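Local structure of coiled-coil quantitatively-enriched protein 1 (Schizosaccharomyces pombe, 7CUJ) at residues F123-N128 with P171-F176; F130-L135 with I162-S167; E192-V197 with S206-L211; K287-W292 with S300-P305. The protein links telomeres to the meiotic centrosome component pcp1, is essential for normal telomere clusters in meiotic prophase, and is required for telomere length regulation and chromosome segregation. All coordinates share one frame; numbering follows the deposited sequence.

Contact 1: F123-N128 with P171-F176; sequences FLFISN and PSASHF
Phe123 and Phe125 meet Ala173 on one face of the six-stranded parallel sheet of this alpha/beta domain, one piece of a longer protein, where the connection from strand 162-166 to strand 184-188 passes over strand 121-126, the strand between them. The contact is apolar. The methyl of Ala173 touches the outer parts of both rings: its CB lies 4.1 Å from Phe123 CE1 and 4.1 Å from Phe125 CZ, approaching each ring obliquely. The alternation of the strand puts these two side chains on the same face, and CG of Phe125 stands anti to its carbonyl carbon (chi1 -77°), from where the ring extends until its far end reaches the alanine. Aromatic neighbours hold both rings. Phe123 stacks on Trp163 and makes an edge-to-face pair with Trp149, while the Phe125 ring meets that of Phe188. Polar bonds lie farther from the rings. Ser172 OG is hydrogen-bonded to Lys169 O and Trp149 NE1, which ties the short, weakly bonded helix 170-173 to the same tryptophan. Beyond the strand, Ser127 OG bonds Asp190 OD1, and Asn128 serves as N-cap of helix 129-141, its OD1 taking the N-H of Leu131.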
loop_
_atom_site.group_PDB
_atom_site.type_symbol
_atom_site.label_atom_id
_atom_site.label_comp_id
_atom_site.label_asym_id
_atom_site.label_seq_id
_atom_site.Cartn_x
_atom_site.Cartn_y
_atom_site.Cartn_z
ATOM N N PHE A 123 14.698 -28.855 27.461
ATOM C CA PHE A 123 13.532 -28.814 26.593
ATOM C C PHE A 123 13.573 -27.519 25.788
ATOM O O PHE A 123 13.602 -26.435 26.367
ATOM C CB PHE A 123 12.242 -28.837 27.415
ATOM C CG PHE A 123 11.623 -30.198 27.601
ATOM C CD1 PHE A 123 10.750 -30.714 26.654
ATOM C CD2 PHE A 123 11.906 -30.960 28.725
ATOM C CE1 PHE A 123 10.176 -31.966 26.825
ATOM C CE2 PHE A 123 11.333 -32.211 28.896
ATOM C CZ PHE A 123 10.469 -32.711 27.947
ATOM N N LEU A 124 13.584 -27.645 24.456
ATOM C CA LEU A 124 13.522 -26.487 23.579
ATOM C C LEU A 124 12.206 -26.502 22.803
ATOM O O LEU A 124 11.866 -27.492 22.159
ATOM C CB LEU A 124 14.737 -26.473 22.644
ATOM C CG LEU A 124 14.831 -25.267 21.706
ATOM C CD1 LEU A 124 16.256 -24.747 21.624
ATOM C CD2 LEU A 124 14.297 -25.598 20.319
ATOM N N PHE A 125 11.478 -25.383 22.876
ATOM C CA PHE A 125 10.240 -25.209 22.135
ATOM C C PHE A 125 10.489 -24.321 20.921
ATOM O O PHE A 125 11.170 -23.301 21.016
ATOM C CB PHE A 125 9.141 -24.647 23.040
ATOM C CG PHE A 125 8.521 -25.665 23.961
ATOM C CD1 PHE A 125 9.103 -25.964 25.184
ATOM C CD2 PHE A 125 7.360 -26.333 23.602
ATOM C CE1 PHE A 125 8.536 -26.909 26.029
ATOM C CE2 PHE A 125 6.788 -27.270 24.450
ATOM C CZ PHE A 125 7.378 -27.560 25.661
ATOM N N ILE A 126 9.926 -24.732 19.779
ATOM C CA ILE A 126 10.073 -24.016 18.523
ATOM C C ILE A 126 8.771 -24.163 17.738
ATOM O O ILE A 126 8.197 -25.248 17.689
ATOM C CB ILE A 126 11.313 -24.520 17.749
ATOM C CG1 ILE A 126 11.637 -23.655 16.528
ATOM C CG2 ILE A 126 11.188 -25.994 17.389
ATOM C CD1 ILE A 126 13.018 -23.895 15.956
ATOM N N SER A 127 8.305 -23.062 17.140
ATOM C CA SER A 127 6.973 -23.021 16.554
ATOM C C SER A 127 7.034 -23.213 15.040
ATOM O O SER A 127 6.376 -22.491 14.294
ATOM C CB SER A 127 6.250 -21.748 16.932
ATOM O OG SER A 127 6.920 -20.615 16.404
ATOM N N ASN A 128 7.808 -24.212 14.600
ATOM C CA ASN A 128 8.010 -24.491 13.187
ATOM C C ASN A 128 8.576 -25.899 13.022
ATOM O O ASN A 128 9.623 -26.218 13.584
ATOM C CB ASN A 128 8.931 -23.455 12.535
ATOM C CG ASN A 128 8.926 -23.555 11.026
ATOM O OD1 ASN A 128 9.752 -24.253 10.444
ATOM N ND2 ASN A 128 7.982 -22.884 10.386
ATOM N N PRO A 171 0.970 -29.875 24.416
ATOM C CA PRO A 171 0.021 -30.554 25.305
ATOM C C PRO A 171 0.500 -31.853 25.954
ATOM O O PRO A 171 -0.015 -32.243 27.000
ATOM C CB PRO A 171 -1.214 -30.818 24.425
ATOM C CG PRO A 171 -0.781 -30.464 23.014
ATOM C CD PRO A 171 0.317 -29.435 23.174
ATOM N N SER A 172 1.488 -32.509 25.333
ATOM C CA SER A 172 2.025 -33.764 25.838
ATOM C C SER A 172 3.161 -33.519 26.831
ATOM O O SER A 172 3.274 -34.234 27.825
ATOM C CB SER A 172 2.454 -34.670 24.712
ATOM O OG SER A 172 3.261 -33.975 23.777
ATOM N N ALA A 173 3.992 -32.505 26.553
ATOM C CA ALA A 173 5.222 -32.258 27.293
ATOM C C ALA A 173 4.939 -31.727 28.699
ATOM O O ALA A 173 5.756 -31.915 29.600
ATOM C CB ALA A 173 6.110 -31.319 26.512
ATOM N N SER A 174 3.781 -31.071 28.873
ATOM C CA SER A 174 3.371 -30.461 30.132
ATOM C C SER A 174 3.307 -31.500 31.248
ATOM O O SER A 174 3.643 -31.204 32.394
ATOM C CB SER A 174 2.047 -29.756 29.984
ATOM O OG SER A 174 1.564 -29.306 31.242
ATOM N N HIS A 175 2.852 -32.708 30.892
ATOM C CA HIS A 175 2.752 -33.827 31.814
ATOM C C HIS A 175 4.136 -34.168 32.359
ATOM O O HIS A 175 4.281 -34.484 33.540
ATOM C CB HIS A 175 2.111 -35.038 31.117
ATOM C CG HIS A 175 0.748 -34.784 30.560
ATOM N ND1 HIS A 175 -0.402 -35.222 31.192
ATOM C CD2 HIS A 175 0.345 -34.158 29.433
ATOM C CE1 HIS A 175 -1.454 -34.869 30.481
ATOM N NE2 HIS A 175 -1.023 -34.213 29.396
ATOM N N PHE A 176 5.145 -34.081 31.482
ATOM C CA PHE A 176 6.509 -34.492 31.780
ATOM C C PHE A 176 7.328 -33.301 32.277
ATOM O O PHE A 176 8.513 -33.446 32.577
ATOM C CB PHE A 176 7.138 -35.171 30.556
ATOM C CG PHE A 176 6.630 -36.556 30.232
ATOM C CD1 PHE A 176 5.296 -36.900 30.419
ATOM C CD2 PHE A 176 7.481 -37.519 29.706
ATOM C CE1 PHE A 176 4.834 -38.173 30.112
ATOM C CE2 PHE A 176 7.018 -38.789 29.393
ATOM C CZ PHE A 176 5.696 -39.115 29.597
#

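Contact 2: F130-L135 with I162-S167; sequences FLANTL and IWICVS
Ala132 is the point at which helix 129-141 comes down on strand 162-166. Its CB lies 3.6 Å from Val166 CG2 and 4.1 Å from Ile164 CG2, and the same Ile164 methyl sits 3.8 Å from Ala132 O. The two branches of Ile164 serve two turns of the helix: CG2, anti to the backbone N, lies under Ala132, whereas CG1 is anti to the carbonyl carbon (chi1 -54°) and carries CD1 to Leu135, whose CD1 is 4.1 Å away. The Leu135 and Ile164 side chains cross at about a right angle. The small Ala132 side chain is consistent with the 8.5 Å approach of the short segment axes, which run nearly antiparallel at 168°. Farther out, Thr134 OG1 donates to Phe130 O at 2.9 Å from well above the carbonyl plane, an oxygen that also receives the Thr134 N-H. Thr136 OG1 bonds Ala132 O, and Phe104 and Leu107 of helix 102-112 touch Leu135. Helix 129-141 leads from strand 121-126 to edge strand 146-148 and crosses the intervening strand 162-166 on its way, a connection characteristic of parallel alpha/beta folds.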
loop_
_atom_site.group_PDB
_atom_site.type_symbol
_atom_site.label_atom_id
_atom_site.label_comp_id
_atom_site.label_asym_id
_atom_site.label_seq_id
_atom_site.Cartn_x
_atom_site.Cartn_y
_atom_site.Cartn_z
ATOM N N PHE A 130 9.693 -27.546 10.215
ATOM C CA PHE A 130 10.883 -27.630 9.384
ATOM C C PHE A 130 12.131 -27.299 10.200
ATOM O O PHE A 130 13.119 -28.027 10.138
ATOM C CB PHE A 130 10.763 -26.737 8.144
ATOM C CG PHE A 130 12.069 -26.552 7.414
ATOM C CD1 PHE A 130 12.640 -27.601 6.707
ATOM C CD2 PHE A 130 12.748 -25.343 7.466
ATOM C CE1 PHE A 130 13.854 -27.442 6.058
ATOM C CE2 PHE A 130 13.962 -25.184 6.812
ATOM C CZ PHE A 130 14.512 -26.233 6.110
ATOM N N LEU A 131 12.071 -26.196 10.957
ATOM C CA LEU A 131 13.218 -25.714 11.709
ATOM C C LEU A 131 13.550 -26.679 12.844
ATOM O O LEU A 131 14.721 -26.913 13.126
ATOM C CB LEU A 131 12.938 -24.304 12.235
ATOM C CG LEU A 131 12.977 -23.196 11.184
ATOM C CD1 LEU A 131 12.574 -21.861 11.790
ATOM C CD2 LEU A 131 14.355 -23.101 10.545
ATOM N N ALA A 132 12.508 -27.232 13.478
ATOM C CA ALA A 132 12.678 -28.260 14.494
ATOM C C ALA A 132 13.540 -29.396 13.946
ATOM O O ALA A 132 14.491 -29.820 14.596
ATOM C CB ALA A 132 11.332 -28.766 14.955
ATOM N N ASN A 133 13.206 -29.858 12.734
ATOM C CA ASN A 133 13.891 -30.971 12.096
ATOM C C ASN A 133 15.331 -30.580 11.771
ATOM O O ASN A 133 16.253 -31.353 12.024
ATOM C CB ASN A 133 13.173 -31.442 10.827
ATOM C CG ASN A 133 11.736 -31.860 11.055
ATOM O OD1 ASN A 133 11.328 -32.135 12.182
ATOM N ND2 ASN A 133 10.959 -31.916 9.984
ATOM N N THR A 134 15.501 -29.380 11.203
ATOM C CA THR A 134 16.799 -28.893 10.765
ATOM C C THR A 134 17.714 -28.685 11.972
ATOM O O THR A 134 18.892 -29.026 11.914
ATOM C CB THR A 134 16.659 -27.631 9.901
ATOM O OG1 THR A 134 15.755 -27.906 8.829
ATOM C CG2 THR A 134 17.977 -27.141 9.341
ATOM N N LEU A 135 17.158 -28.135 13.060
ATOM C CA LEU A 135 17.922 -27.852 14.267
ATOM C C LEU A 135 18.395 -29.172 14.873
ATOM O O LEU A 135 19.579 -29.330 15.159
ATOM C CB LEU A 135 17.039 -27.085 15.259
ATOM C CG LEU A 135 17.692 -25.968 16.078
ATOM C CD1 LEU A 135 17.083 -25.909 17.470
ATOM C CD2 LEU A 135 19.203 -26.123 16.172
ATOM N N ILE A 162 19.283 -32.619 24.980
ATOM C CA ILE A 162 18.262 -31.623 24.668
ATOM C C ILE A 162 17.143 -32.243 23.824
ATOM O O ILE A 162 17.401 -32.822 22.771
ATOM C CB ILE A 162 18.870 -30.357 24.014
ATOM C CG1 ILE A 162 17.803 -29.316 23.664
ATOM C CG2 ILE A 162 19.741 -30.698 22.811
ATOM C CD1 ILE A 162 18.336 -27.905 23.494
ATOM N N TRP A 163 15.898 -32.118 24.309
ATOM C CA TRP A 163 14.699 -32.376 23.522
ATOM C C TRP A 163 14.394 -31.156 22.653
ATOM O O TRP A 163 14.483 -30.024 23.130
ATOM C CB TRP A 163 13.500 -32.679 24.433
ATOM C CG TRP A 163 13.477 -34.028 25.088
ATOM C CD1 TRP A 163 13.659 -34.289 26.416
ATOM C CD2 TRP A 163 13.210 -35.301 24.465
ATOM N NE1 TRP A 163 13.542 -35.630 26.661
ATOM C CE2 TRP A 163 13.268 -36.277 25.485
ATOM C CE3 TRP A 163 12.942 -35.714 23.154
ATOM C CZ2 TRP A 163 13.069 -37.634 25.232
ATOM C CZ3 TRP A 163 12.745 -37.056 22.905
ATOM C CH2 TRP A 163 12.808 -38.003 23.930
ATOM N N ILE A 164 14.025 -31.395 21.385
ATOM C CA ILE A 164 13.525 -30.353 20.496
ATOM C C ILE A 164 12.031 -30.580 20.284
ATOM O O ILE A 164 11.637 -31.561 19.654
ATOM C CB ILE A 164 14.280 -30.330 19.148
ATOM C CG1 ILE A 164 15.799 -30.221 19.316
ATOM C CG2 ILE A 164 13.729 -29.248 18.227
ATOM C CD1 ILE A 164 16.263 -28.999 20.078
ATOM N N CYS A 165 11.211 -29.650 20.787
ATOM C CA CYS A 165 9.767 -29.819 20.791
ATOM C C CYS A 165 9.096 -28.776 19.898
ATOM O O CYS A 165 9.366 -27.580 20.005
ATOM C CB CYS A 165 9.211 -29.719 22.206
ATOM S SG CYS A 165 7.492 -30.276 22.344
ATOM N N VAL A 166 8.214 -29.254 19.016
ATOM C CA VAL A 166 7.353 -28.400 18.216
ATOM C C VAL A 166 6.222 -27.911 19.116
ATOM O O VAL A 166 5.593 -28.710 19.805
ATOM C CB VAL A 166 6.833 -29.153 16.974
ATOM C CG1 VAL A 166 5.629 -28.472 16.343
ATOM C CG2 VAL A 166 7.930 -29.358 15.942
ATOM N N SER A 167 5.976 -26.594 19.099
ATOM C CA SER A 167 5.080 -25.943 20.044
ATOM C C SER A 167 3.657 -26.491 19.935
ATOM O O SER A 167 2.884 -26.393 20.886
ATOM C CB SER A 167 5.122 -24.440 19.900
ATOM O OG SER A 167 4.520 -24.026 18.683
#

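Contact 3: E192-V197 with S206-L211; sequences EAYMSV and SLVLRL
The Tyr194 ring carries Arg210 CD on one face, 3.7 Å above its plane toward the rim; the Met195 CE methyl lies in plane at the edge, and the ring also pairs edge-to-face with Phe188 of strand 184-188. Arg210 CD is 3.9 Å from the Tyr194 ring centroid, a CH-pi contact. Because the arginine chain bends at chi3 (-65°), the guanidinium stays over the same face: Arg210 CZ stands 4.8 Å from that centroid and 13° off the normal, a cation-pi contact. The guanidinium is inclined to the ring by 51°, bringing NH1 to 3.9 Å from Tyr194 CE2. Its charge has a salt-bridge partner in Asp13 through NH2, and NE and NH1 have other hydrogen bonds. Val208 CG1 lies 4.3 Å from Tyr194 CE1. A serine in place of Tyr194 would probably strip the aromatic cover from the arginine chain, opening a gap beside CD and leaving the guanidinium without its cation-pi partner. Val208 and Arg210, two residues apart, point to the face of strand 208-213 that helix 191-200 covers. The helix joins that strand to its neighbour 184-188 in a beta-alpha-beta unit; strand 11-16, bearing Asp13, lies along the other side.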
loop_
_atom_site.group_PDB
_atom_site.type_symbol
_atom_site.label_atom_id
_atom_site.label_comp_id
_atom_site.label_asym_id
_atom_site.label_seq_id
_atom_site.Cartn_x
_atom_site.Cartn_y
_atom_site.Cartn_z
ATOM N N GLU A 192 6.747 -16.747 19.597
ATOM C CA GLU A 192 5.511 -17.372 19.147
ATOM C C GLU A 192 5.263 -18.647 19.954
ATOM O O GLU A 192 4.150 -18.877 20.424
ATOM C CB GLU A 192 5.541 -17.640 17.640
ATOM C CG GLU A 192 4.202 -18.100 17.082
ATOM C CD GLU A 192 4.161 -18.419 15.594
ATOM O OE1 GLU A 192 4.750 -17.651 14.802
ATOM O OE2 GLU A 192 3.538 -19.439 15.226
ATOM N N ALA A 193 6.317 -19.458 20.123
ATOM C CA ALA A 193 6.244 -20.691 20.893
ATOM C C ALA A 193 5.930 -20.381 22.354
ATOM O O ALA A 193 5.174 -21.112 22.988
ATOM C CB ALA A 193 7.525 -21.478 20.758
ATOM N N TYR A 194 6.508 -19.290 22.874
ATOM C CA TYR A 194 6.232 -18.870 24.239
ATOM C C TYR A 194 4.759 -18.494 24.378
ATOM O O TYR A 194 4.079 -19.005 25.264
ATOM C CB TYR A 194 7.170 -17.748 24.690
ATOM C CG TYR A 194 6.982 -17.357 26.134
ATOM C CD1 TYR A 194 7.595 -18.071 27.152
ATOM C CD2 TYR A 194 6.170 -16.290 26.487
ATOM C CE1 TYR A 194 7.415 -17.727 28.483
ATOM C CE2 TYR A 194 5.979 -15.932 27.811
ATOM C CZ TYR A 194 6.603 -16.654 28.813
ATOM O OH TYR A 194 6.422 -16.310 30.122
ATOM N N MET A 195 4.279 -17.613 23.491
ATOM C CA MET A 195 2.890 -17.175 23.482
ATOM C C MET A 195 1.969 -18.391 23.526
ATOM O O MET A 195 1.054 -18.451 24.345
ATOM C CB MET A 195 2.564 -16.371 22.217
ATOM C CG MET A 195 3.327 -15.064 22.071
ATOM S SD MET A 195 2.843 -13.806 23.277
ATOM C CE MET A 195 4.066 -14.086 24.557
ATOM N N SER A 196 2.248 -19.352 22.637
ATOM C CA SER A 196 1.431 -20.536 22.417
ATOM C C SER A 196 1.441 -21.447 23.643
ATOM O O SER A 196 0.386 -21.878 24.102
ATOM C CB SER A 196 1.898 -21.262 21.178
ATOM O OG SER A 196 1.076 -22.385 20.904
ATOM N N VAL A 197 2.640 -21.728 24.170
ATOM C CA VAL A 197 2.824 -22.724 25.216
ATOM C C VAL A 197 2.307 -22.197 26.556
ATOM O O VAL A 197 1.733 -22.955 27.334
ATOM C CB VAL A 197 4.290 -23.195 25.298
ATOM C CG1 VAL A 197 4.571 -24.000 26.556
ATOM C CG2 VAL A 197 4.691 -23.987 24.062
ATOM N N SER A 206 10.012 -24.746 36.051
ATOM C CA SER A 206 11.382 -24.996 35.632
ATOM C C SER A 206 12.035 -23.697 35.164
ATOM O O SER A 206 11.359 -22.685 34.987
ATOM C CB SER A 206 11.451 -26.064 34.566
ATOM O OG SER A 206 10.899 -25.603 33.341
ATOM N N LEU A 207 13.359 -23.752 34.970
ATOM C CA LEU A 207 14.132 -22.660 34.399
ATOM C C LEU A 207 13.674 -22.422 32.960
ATOM O O LEU A 207 13.679 -23.344 32.146
ATOM C CB LEU A 207 15.615 -23.044 34.454
ATOM C CG LEU A 207 16.596 -22.040 33.848
ATOM C CD1 LEU A 207 16.791 -20.845 34.769
ATOM C CD2 LEU A 207 17.930 -22.705 33.552
ATOM N N VAL A 208 13.274 -21.177 32.665
ATOM C CA VAL A 208 12.805 -20.793 31.342
ATOM C C VAL A 208 13.759 -19.759 30.751
ATOM O O VAL A 208 13.917 -18.665 31.292
ATOM C CB VAL A 208 11.352 -20.275 31.371
ATOM C CG1 VAL A 208 10.954 -19.613 30.059
ATOM C CG2 VAL A 208 10.365 -21.375 31.728
ATOM N N LEU A 209 14.386 -20.132 29.629
ATOM C CA LEU A 209 15.227 -19.246 28.840
ATOM C C LEU A 209 14.468 -18.872 27.571
ATOM O O LEU A 209 13.855 -19.732 26.942
ATOM C CB LEU A 209 16.521 -19.990 28.493
ATOM C CG LEU A 209 17.714 -19.778 29.428
ATOM C CD1 LEU A 209 17.315 -19.856 30.894
ATOM C CD2 LEU A 209 18.814 -20.782 29.122
ATOM N N ARG A 210 14.514 -17.586 27.205
ATOM C CA ARG A 210 13.881 -17.112 25.984
ATOM C C ARG A 210 14.939 -16.519 25.057
ATOM O O ARG A 210 15.659 -15.599 25.440
ATOM C CB ARG A 210 12.796 -16.074 26.291
ATOM C CG ARG A 210 11.598 -16.624 27.052
ATOM C CD ARG A 210 10.431 -15.657 27.015
ATOM N NE ARG A 210 10.713 -14.402 27.700
ATOM C CZ ARG A 210 9.931 -13.329 27.667
ATOM N NH1 ARG A 210 8.806 -13.348 26.975
ATOM N NH2 ARG A 210 10.274 -12.239 28.328
ATOM N N LEU A 211 15.027 -17.074 23.845
ATOM C CA LEU A 211 15.833 -16.505 22.779
ATOM C C LEU A 211 14.988 -15.440 22.084
ATOM O O LEU A 211 13.978 -15.755 21.455
ATOM C CB LEU A 211 16.229 -17.627 21.809
ATOM C CG LEU A 211 17.450 -18.479 22.177
ATOM C CD1 LEU A 211 17.620 -18.644 23.679
ATOM C CD2 LEU A 211 17.394 -19.833 21.489
#

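Contact 4: K287-W292 with S300-P305; sequences KNVATW and SSWPLP
Asn288 and Trp292, one turn apart on helix 275-294, face Pro303 and Trp302 with CA-CA separations of 6.6 Å (Asn288-Pro303) and 6.9 Å (Trp292-Trp302), as the irregular chain following the helix doubles back along it. A T-shaped tryptophan pair joins them beside strand 11-16, an outermost strand of this chain's parallel alpha/beta sheet. Trp302 turns its edge to the face of Trp292, the six-membered rings 5.0 Å apart at their centroids and their planes at 81°; Trp302 CE3 stands 3.7 Å above the Trp292 plane, over its centre. With CG anti to the backbone N (chi1 179°), the Trp292 indole extends from the helix toward the returning chain, and NE1 is held by a hydrogen bond to Asn298 O in the chain linking the segments. Pro303 CD makes an off-centre CH-pi contact, 4.3 Å from the centroid of the Trp292 five-membered ring. A leucine in place of this tryptophan would probably leave the Trp302 edge without its aromatic face and Asn298 O without the indole N-H. Trp302 also rests on Leu12 and Ile14 of strand 11-16. Asn288 slides past Pro303 in the opposite direction, its OD1 coming to 3.5 Å from Pro303 CB. At the far end, Val289 and Leu304 cross at about a right angle, Val289 CG2 lying 3.9 Å from Leu304 CD1.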
loop_
_atom_site.group_PDB
_atom_site.type_symbol
_atom_site.label_atom_id
_atom_site.label_comp_id
_atom_site.label_asym_id
_atom_site.label_seq_id
_atom_site.Cartn_x
_atom_site.Cartn_y
_atom_site.Cartn_z
ATOM N N LYS A 287 28.974 -18.416 26.238
ATOM C CA LYS A 287 29.942 -18.796 27.256
ATOM C C LYS A 287 29.404 -18.438 28.640
ATOM O O LYS A 287 29.465 -19.254 29.558
ATOM C CB LYS A 287 31.297 -18.129 26.994
ATOM C CG LYS A 287 32.111 -18.748 25.864
ATOM C CD LYS A 287 33.307 -17.928 25.433
ATOM C CE LYS A 287 34.072 -18.582 24.302
ATOM N NZ LYS A 287 35.237 -17.770 23.876
ATOM N N ASN A 288 28.856 -17.221 28.758
ATOM C CA ASN A 288 28.360 -16.672 30.012
ATOM C C ASN A 288 27.203 -17.507 30.555
ATOM O O ASN A 288 27.148 -17.770 31.754
ATOM C CB ASN A 288 27.937 -15.208 29.865
ATOM C CG ASN A 288 29.070 -14.231 30.093
ATOM O OD1 ASN A 288 29.011 -13.416 31.009
ATOM N ND2 ASN A 288 30.103 -14.302 29.269
ATOM N N VAL A 289 26.275 -17.893 29.669
ATOM C CA VAL A 289 25.075 -18.619 30.058
ATOM C C VAL A 289 25.467 -20.034 30.484
ATOM O O VAL A 289 24.949 -20.547 31.474
ATOM C CB VAL A 289 24.003 -18.613 28.947
ATOM C CG1 VAL A 289 22.838 -19.543 29.257
ATOM C CG2 VAL A 289 23.487 -17.212 28.661
ATOM N N ALA A 290 26.389 -20.646 29.731
ATOM C CA ALA A 290 26.872 -21.986 30.031
ATOM C C ALA A 290 27.511 -21.989 31.416
ATOM O O ALA A 290 27.097 -22.750 32.289
ATOM C CB ALA A 290 27.838 -22.444 28.963
ATOM N N THR A 291 28.497 -21.101 31.601
ATOM C CA THR A 291 29.170 -20.889 32.872
ATOM C C THR A 291 28.131 -20.743 33.979
ATOM O O THR A 291 28.275 -21.329 35.048
ATOM C CB THR A 291 30.094 -19.666 32.803
ATOM O OG1 THR A 291 30.985 -19.854 31.704
ATOM C CG2 THR A 291 30.886 -19.437 34.072
ATOM N N TRP A 292 27.075 -19.974 33.692
ATOM C CA TRP A 292 26.027 -19.688 34.656
ATOM C C TRP A 292 25.270 -20.959 35.042
ATOM O O TRP A 292 24.959 -21.155 36.216
ATOM C CB TRP A 292 25.083 -18.608 34.117
ATOM C CG TRP A 292 23.973 -18.287 35.066
ATOM C CD1 TRP A 292 24.061 -17.538 36.203
ATOM C CD2 TRP A 292 22.606 -18.725 34.973
ATOM N NE1 TRP A 292 22.842 -17.473 36.820
ATOM C CE2 TRP A 292 21.928 -18.188 36.089
ATOM C CE3 TRP A 292 21.888 -19.507 34.059
ATOM C CZ2 TRP A 292 20.569 -18.408 36.311
ATOM C CZ3 TRP A 292 20.546 -19.728 34.280
ATOM C CH2 TRP A 292 19.898 -19.185 35.393
ATOM N N SER A 300 20.698 -14.568 41.202
ATOM C CA SER A 300 21.388 -13.368 41.647
ATOM C C SER A 300 22.652 -13.096 40.833
ATOM O O SER A 300 23.184 -11.992 40.886
ATOM C CB SER A 300 21.716 -13.468 43.114
ATOM O OG SER A 300 22.615 -14.544 43.354
ATOM N N SER A 301 23.161 -14.102 40.113
ATOM C CA SER A 301 24.402 -13.905 39.378
ATOM C C SER A 301 24.192 -14.096 37.876
ATOM O O SER A 301 25.143 -14.350 37.140
ATOM C CB SER A 301 25.524 -14.754 39.927
ATOM O OG SER A 301 25.320 -16.121 39.617
ATOM N N TRP A 302 22.936 -13.945 37.440
ATOM C CA TRP A 302 22.564 -13.904 36.034
ATOM C C TRP A 302 23.398 -12.842 35.319
ATOM O O TRP A 302 23.353 -11.673 35.694
ATOM C CB TRP A 302 21.060 -13.624 35.918
ATOM C CG TRP A 302 20.563 -13.405 34.524
ATOM C CD1 TRP A 302 20.081 -12.240 33.999
ATOM C CD2 TRP A 302 20.479 -14.385 33.472
ATOM N NE1 TRP A 302 19.708 -12.428 32.696
ATOM C CE2 TRP A 302 19.938 -13.732 32.344
ATOM C CE3 TRP A 302 20.805 -15.743 33.373
ATOM C CZ2 TRP A 302 19.721 -14.392 31.134
ATOM C CZ3 TRP A 302 20.592 -16.394 32.177
ATOM C CH2 TRP A 302 20.057 -15.726 31.073
ATOM N N PRO A 303 24.198 -13.211 34.291
ATOM C CA PRO A 303 25.199 -12.301 33.728
ATOM C C PRO A 303 24.765 -11.384 32.582
ATOM O O PRO A 303 25.542 -10.533 32.152
ATOM C CB PRO A 303 26.254 -13.302 33.235
ATOM C CG PRO A 303 25.432 -14.472 32.735
ATOM C CD PRO A 303 24.225 -14.536 33.649
ATOM N N LEU A 304 23.530 -11.550 32.093
ATOM C CA LEU A 304 23.088 -10.821 30.913
ATOM C C LEU A 304 22.307 -9.573 31.318
ATOM O O LEU A 304 21.504 -9.615 32.249
ATOM C CB LEU A 304 22.231 -11.734 30.028
ATOM C CG LEU A 304 22.932 -12.955 29.430
ATOM C CD1 LEU A 304 22.052 -13.618 28.381
ATOM C CD2 LEU A 304 24.279 -12.584 28.824
ATOM N N PRO A 305 22.493 -8.427 30.620
ATOM C CA PRO A 305 21.627 -7.268 30.826
ATOM C C PRO A 305 20.254 -7.630 30.265
ATOM O O PRO A 305 20.155 -8.455 29.358
ATOM C CB PRO A 305 22.280 -6.166 29.980
ATOM C CG PRO A 305 23.032 -6.920 28.906
ATOM C CD PRO A 305 23.510 -8.192 29.580
#

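Contacts 1, 2 and 3 all involve the same parallel sheet. The strands of contacts 1 and 2 are neighbours, probably hydrogen-bonded, Leu124 O to Cys165 N at 2.6 Å, but their helices cover opposite faces; the contact centres are about 10 Å apart. Contact 3, centred about 9 Å from contact 1, shares the face of helix 170-173, and Phe125 CD2 touches Val197 CG2 at 3.6 Å. Contact 4 does not touch contact 1, about 24 Å away between centres. It does reach contact 3, centres about 18 Å apart: Leu207 CD1 packs 3.6 Å from Trp292 CH2, and Leu209 CD2, on the other face of strand 208-213, meets Val289 CG1 at 4.2 Å.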